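Local coordinates for protein KLLA0F20702p (Kluyveromyces lactis, PDB 5Y5A) that probably helps recruit telomerase to telomeres by binding Cdc13, as the Est1 subunit of the yeast telomerase machinery, at residues F414-R427 / A526-V538. Residues are numbered along the deposited sequence; the frame is centred on the assembly and turned at random.
Sequences FKNCEMFQYLAMAR and AKEEHSSRVQVLV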
loop_
_atom_site.group_PDB
_atom_site.type_symbol
_atom_site.label_atom_id
_atom_site.label_comp_id
_atom_site.label_asym_id
_atom_site.label_seq_id
_atom_site.Cartn_x
_atom_site.Cartn_y
_atom_site.Cartn_z
ATOM N N PHE A 414 2.715 25.628 2.046
ATOM C CA PHE A 414 2.389 25.524 0.624
ATOM C C PHE A 414 3.512 26.061 -0.261
ATOM O O PHE A 414 3.516 25.800 -1.462
ATOM C CB PHE A 414 1.066 26.234 0.302
ATOM C CG PHE A 414 1.092 27.724 0.535
ATOM C CD1 PHE A 414 1.551 28.589 -0.451
ATOM C CD2 PHE A 414 0.640 28.258 1.732
ATOM C CE1 PHE A 414 1.569 29.949 -0.243
ATOM C CE2 PHE A 414 0.658 29.621 1.948
ATOM C CZ PHE A 414 1.128 30.468 0.962
ATOM N N LYS A 415 4.469 26.784 0.330
ATOM C CA LYS A 415 5.620 27.290 -0.421
ATOM C C LYS A 415 6.830 26.363 -0.346
ATOM O O LYS A 415 7.846 26.588 -1.016
ATOM C CB LYS A 415 6.024 28.685 0.076
ATOM C CG LYS A 415 4.979 29.756 -0.168
ATOM C CD LYS A 415 5.457 31.123 0.279
ATOM C CE LYS A 415 4.345 32.143 0.123
ATOM N NZ LYS A 415 4.745 33.508 0.560
ATOM N N ASN A 416 6.725 25.326 0.475
ATOM C CA ASN A 416 7.845 24.413 0.706
ATOM C C ASN A 416 8.155 23.576 -0.541
ATOM O O ASN A 416 7.392 22.677 -0.905
ATOM C CB ASN A 416 7.533 23.502 1.903
ATOM C CG ASN A 416 8.736 22.702 2.373
ATOM O OD1 ASN A 416 9.533 22.215 1.572
ATOM N ND2 ASN A 416 8.868 22.559 3.689
ATOM N N CYS A 417 9.279 23.869 -1.183
ATOM C CA CYS A 417 9.696 23.148 -2.383
ATOM C C CYS A 417 10.525 21.898 -2.066
ATOM O O CYS A 417 10.835 21.113 -2.958
ATOM C CB CYS A 417 10.499 24.071 -3.302
ATOM S SG CYS A 417 9.565 25.500 -3.931
ATOM N N GLU A 418 10.879 21.713 -0.798
ATOM C CA GLU A 418 11.738 20.598 -0.406
ATOM C C GLU A 418 10.964 19.305 -0.144
ATOM O O GLU A 418 11.471 18.216 -0.372
ATOM C CB GLU A 418 12.546 20.966 0.840
ATOM C CG GLU A 418 13.262 22.298 0.733
ATOM C CD GLU A 418 14.218 22.348 -0.436
ATOM O OE1 GLU A 418 15.062 21.432 -0.552
ATOM O OE2 GLU A 418 14.122 23.297 -1.245
ATOM N N MET A 419 9.738 19.429 0.344
ATOM C CA MET A 419 8.966 18.257 0.727
ATOM C C MET A 419 7.721 18.110 -0.149
ATOM O O MET A 419 6.824 18.955 -0.123
ATOM C CB MET A 419 8.575 18.345 2.203
ATOM C CG MET A 419 9.756 18.509 3.155
ATOM S SD MET A 419 10.885 17.095 3.193
ATOM C CE MET A 419 9.829 15.801 3.839
ATOM N N PHE A 420 7.669 17.028 -0.917
ATOM C CA PHE A 420 6.574 16.829 -1.853
ATOM C C PHE A 420 5.260 16.610 -1.118
ATOM O O PHE A 420 4.200 16.886 -1.670
ATOM C CB PHE A 420 6.864 15.644 -2.792
ATOM C CG PHE A 420 6.711 14.289 -2.141
ATOM C CD1 PHE A 420 5.487 13.629 -2.153
ATOM C CD2 PHE A 420 7.794 13.670 -1.530
ATOM C CE1 PHE A 420 5.341 12.390 -1.554
ATOM C CE2 PHE A 420 7.658 12.430 -0.929
ATOM C CZ PHE A 420 6.427 11.788 -0.938
ATOM N N GLN A 421 5.326 16.133 0.125
ATOM C CA GLN A 421 4.119 15.623 0.796
ATOM C C GLN A 421 3.026 16.664 1.002
ATOM O O GLN A 421 1.839 16.337 0.976
ATOM C CB GLN A 421 4.461 15.014 2.156
ATOM C CG GLN A 421 5.208 13.703 2.095
ATOM C CD GLN A 421 6.707 13.895 2.173
ATOM O OE1 GLN A 421 7.214 15.019 2.069
ATOM N NE2 GLN A 421 7.429 12.796 2.361
ATOM N N TYR A 422 3.427 17.909 1.223
ATOM C CA TYR A 422 2.469 18.958 1.560
ATOM C C TYR A 422 1.425 19.172 0.470
ATOM O O TYR A 422 0.230 19.075 0.738
ATOM C CB TYR A 422 3.213 20.251 1.871
ATOM C CG TYR A 422 3.992 20.119 3.149
ATOM C CD1 TYR A 422 3.330 19.951 4.360
ATOM C CD2 TYR A 422 5.376 20.114 3.152
ATOM C CE1 TYR A 422 4.019 19.816 5.538
ATOM C CE2 TYR A 422 6.085 19.970 4.341
ATOM C CZ TYR A 422 5.393 19.821 5.532
ATOM O OH TYR A 422 6.069 19.681 6.730
ATOM N N LEU A 423 1.864 19.420 -0.759
ATOM C CA LEU A 423 0.917 19.608 -1.854
ATOM C C LEU A 423 0.416 18.266 -2.412
ATOM O O LEU A 423 -0.665 18.196 -2.990
ATOM C CB LEU A 423 1.550 20.454 -2.960
ATOM C CG LEU A 423 1.810 21.931 -2.604
ATOM C CD1 LEU A 423 2.186 22.727 -3.840
ATOM C CD2 LEU A 423 0.597 22.567 -1.925
ATOM N N ALA A 424 1.193 17.204 -2.223
ATOM C CA ALA A 424 0.761 15.862 -2.634
ATOM C C ALA A 424 -0.482 15.425 -1.872
ATOM O O ALA A 424 -1.364 14.786 -2.432
ATOM C CB ALA A 424 1.876 14.848 -2.430
ATOM N N MET A 425 -0.553 15.778 -0.595
ATOM C CA MET A 425 -1.720 15.454 0.220
ATOM C C MET A 425 -2.965 16.165 -0.304
ATOM O O MET A 425 -4.047 15.580 -0.352
ATOM C CB MET A 425 -1.475 15.818 1.696
ATOM C CG MET A 425 -0.586 14.809 2.434
ATOM S SD MET A 425 -0.441 15.074 4.217
ATOM C CE MET A 425 0.258 16.720 4.273
ATOM N N ALA A 426 -2.812 17.421 -0.713
ATOM C CA ALA A 426 -3.936 18.135 -1.318
ATOM C C ALA A 426 -4.386 17.473 -2.627
ATOM O O ALA A 426 -5.586 17.393 -2.893
ATOM C CB ALA A 426 -3.578 19.607 -1.550
ATOM N N ARG A 427 -3.436 17.003 -3.441
ATOM C CA ARG A 427 -3.777 16.340 -4.708
ATOM C C ARG A 427 -4.606 15.091 -4.452
ATOM O O ARG A 427 -5.579 14.809 -5.145
ATOM C CB ARG A 427 -2.528 15.941 -5.496
ATOM C CG ARG A 427 -1.807 17.061 -6.209
ATOM C CD ARG A 427 -0.704 16.480 -7.075
ATOM N NE ARG A 427 -1.232 15.614 -8.127
ATOM C CZ ARG A 427 -0.571 14.581 -8.640
ATOM N NH1 ARG A 427 -1.118 13.845 -9.602
ATOM N NH2 ARG A 427 0.642 14.279 -8.189
ATOM N N ALA A 526 13.178 20.424 -7.779
ATOM C CA ALA A 526 12.164 20.298 -6.743
ATOM C C ALA A 526 11.208 21.481 -6.824
ATOM O O ALA A 526 10.006 21.342 -6.590
ATOM C CB ALA A 526 12.807 20.217 -5.368
ATOM N N LYS A 527 11.764 22.638 -7.174
ATOM C CA LYS A 527 10.999 23.872 -7.320
ATOM C C LYS A 527 9.990 23.763 -8.463
ATOM O O LYS A 527 8.798 24.040 -8.291
ATOM C CB LYS A 527 11.941 25.054 -7.559
ATOM C CG LYS A 527 11.232 26.361 -7.877
ATOM C CD LYS A 527 12.223 27.496 -8.098
ATOM C CE LYS A 527 11.511 28.788 -8.473
ATOM N NZ LYS A 527 12.468 29.867 -8.858
ATOM N N GLU A 528 10.479 23.350 -9.627
ATOM C CA GLU A 528 9.619 23.162 -10.781
ATOM C C GLU A 528 8.530 22.141 -10.478
ATOM O O GLU A 528 7.367 22.366 -10.802
ATOM C CB GLU A 528 10.446 22.747 -11.996
ATOM C CG GLU A 528 11.303 23.891 -12.522
ATOM C CD GLU A 528 12.370 23.447 -13.496
ATOM O OE1 GLU A 528 13.076 24.325 -14.036
ATOM O OE2 GLU A 528 12.510 22.228 -13.718
ATOM N N GLU A 529 8.888 21.039 -9.826
ATOM C CA GLU A 529 7.886 20.038 -9.468
ATOM C C GLU A 529 6.837 20.637 -8.537
ATOM O O GLU A 529 5.645 20.373 -8.686
ATOM C CB GLU A 529 8.543 18.813 -8.831
ATOM C CG GLU A 529 9.375 18.001 -9.819
ATOM C CD GLU A 529 9.888 16.685 -9.248
ATOM O OE1 GLU A 529 9.927 16.534 -8.008
ATOM O OE2 GLU A 529 10.253 15.799 -10.050
ATOM N N HIS A 530 7.286 21.461 -7.597
ATOM C CA HIS A 530 6.382 22.186 -6.705
ATOM C C HIS A 530 5.453 23.116 -7.503
ATOM O O HIS A 530 4.254 23.203 -7.237
ATOM C CB HIS A 530 7.185 22.983 -5.673
ATOM C CG HIS A 530 6.342 23.832 -4.771
ATOM N ND1 HIS A 530 6.191 25.189 -4.956
ATOM C CD2 HIS A 530 5.605 23.517 -3.680
ATOM C CE1 HIS A 530 5.394 25.675 -4.022
ATOM N NE2 HIS A 530 5.022 24.681 -3.235
ATOM N N SER A 531 6.016 23.789 -8.498
ATOM C CA SER A 531 5.240 24.671 -9.361
ATOM C C SER A 531 4.181 23.880 -10.134
ATOM O O SER A 531 3.021 24.287 -10.214
ATOM C CB SER A 531 6.164 25.414 -10.322
ATOM O OG SER A 531 5.428 26.316 -11.124
ATOM N N SER A 532 4.586 22.735 -10.673
ATOM C CA SER A 532 3.661 21.836 -11.348
ATOM C C SER A 532 2.503 21.381 -10.445
ATOM O O SER A 532 1.360 21.319 -10.903
ATOM C CB SER A 532 4.407 20.617 -11.884
ATOM O OG SER A 532 3.488 19.635 -12.338
ATOM N N ARG A 533 2.787 21.059 -9.177
ATOM C CA ARG A 533 1.720 20.692 -8.234
ATOM C C ARG A 533 0.793 21.872 -7.940
ATOM O O ARG A 533 -0.412 21.692 -7.753
ATOM C CB ARG A 533 2.296 20.157 -6.917
ATOM C CG ARG A 533 2.962 18.794 -7.029
ATOM C CD ARG A 533 3.334 18.245 -5.656
ATOM N NE ARG A 533 3.929 16.917 -5.752
ATOM C CZ ARG A 533 5.235 16.680 -5.795
ATOM N NH1 ARG A 533 6.112 17.682 -5.748
ATOM N NH2 ARG A 533 5.666 15.431 -5.888
ATOM N N VAL A 534 1.365 23.073 -7.882
ATOM C CA VAL A 534 0.580 24.276 -7.644
ATOM C C VAL A 534 -0.453 24.448 -8.755
ATOM O O VAL A 534 -1.637 24.672 -8.490
ATOM C CB VAL A 534 1.480 25.527 -7.553
ATOM C CG1 VAL A 534 0.652 26.808 -7.662
ATOM C CG2 VAL A 534 2.277 25.505 -6.251
ATOM N N GLN A 535 -0.008 24.308 -9.998
ATOM C CA GLN A 535 -0.897 24.453 -11.146
ATOM C C GLN A 535 -2.037 23.434 -11.123
ATOM O O GLN A 535 -3.197 23.792 -11.279
ATOM C CB GLN A 535 -0.103 24.324 -12.442
ATOM C CG GLN A 535 1.064 25.289 -12.513
ATOM C CD GLN A 535 1.749 25.265 -13.856
ATOM O OE1 GLN A 535 2.776 24.606 -14.033
ATOM N NE2 GLN A 535 1.188 25.991 -14.817
ATOM N N VAL A 536 -1.708 22.166 -10.906
ATOM C CA VAL A 536 -2.729 21.132 -10.945
ATOM C C VAL A 536 -3.700 21.297 -9.778
ATOM O O VAL A 536 -4.869 20.930 -9.882
ATOM C CB VAL A 536 -2.105 19.706 -10.935
ATOM C CG1 VAL A 536 -1.324 19.441 -9.640
ATOM C CG2 VAL A 536 -3.176 18.648 -11.148
ATOM N N LEU A 537 -3.228 21.866 -8.672
ATOM C CA LEU A 537 -4.094 22.046 -7.512
ATOM C C LEU A 537 -5.046 23.205 -7.744
ATOM O O LEU A 537 -6.219 23.116 -7.389
ATOM C CB LEU A 537 -3.280 22.276 -6.245
ATOM C CG LEU A 537 -2.817 20.992 -5.567
ATOM C CD1 LEU A 537 -1.910 21.298 -4.390
ATOM C CD2 LEU A 537 -4.028 20.181 -5.119
ATOM N N VAL A 538 -4.545 24.287 -8.343
ATOM C CA VAL A 538 -5.391 25.427 -8.667
ATOM C C VAL A 538 -6.481 24.978 -9.647
ATOM O O VAL A 538 -7.646 25.342 -9.508
ATOM C CB VAL A 538 -4.572 26.605 -9.261
ATOM C CG1 VAL A 538 -5.485 27.648 -9.875
ATOM C CG2 VAL A 538 -3.700 27.249 -8.192
HETATM O O HOH W 1 8.731 20.036 -4.555
#
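H530 reaches from helix 526-538 into the loop ahead of helix 421-427 and donates from NE2 to the backbone O of F414, 2.6 Å away. The acceptor lies in the imidazole plane, although the bond is bent (146° at the hydrogen). With CG anti to the backbone N (chi1 176°), the ring projects into the loop, where C417 SG approaches it obliquely, 4.0 Å from the ring centroid, and L423 CD1 lies 3.5 Å from H530 NE2. Replacing H530 by alanine would remove the ring, and the F414 carbonyl would probably lose this donor, with a gap opening beside C417 and L423. Within this loop N416 OD1 accepts from the backbone N of E418, an Asx turn, and from that of M419.

L423 is a knob in a hole formed by H530, R533, V534 and L537; its CD1 meets V534 CG2 at 3.7 Å, while CD2 faces L537 CD1. L537 CD2 packs on A426 CB at 3.6 Å. R533 runs extended past L423 CB and lays one guanidinium face over F420 CB, 3.3 Å from NH2. R427 sets CD against V536 CG1 and CG against L537 CD2. R533 forms salt bridges with E483 and E484, R427 with E484, D485 and D500.

The axes of segments 421-427 and 526-538 approach to 9.9 Å and run in the same general direction, 25° apart, joining the helical Est1 DNA/RNA-binding region (TPR clan) to helix 526-546. Y422 and M425 pack against helix 339-379, L537 reaches helix 447-462, and F420 and A424 touch helix 483-487.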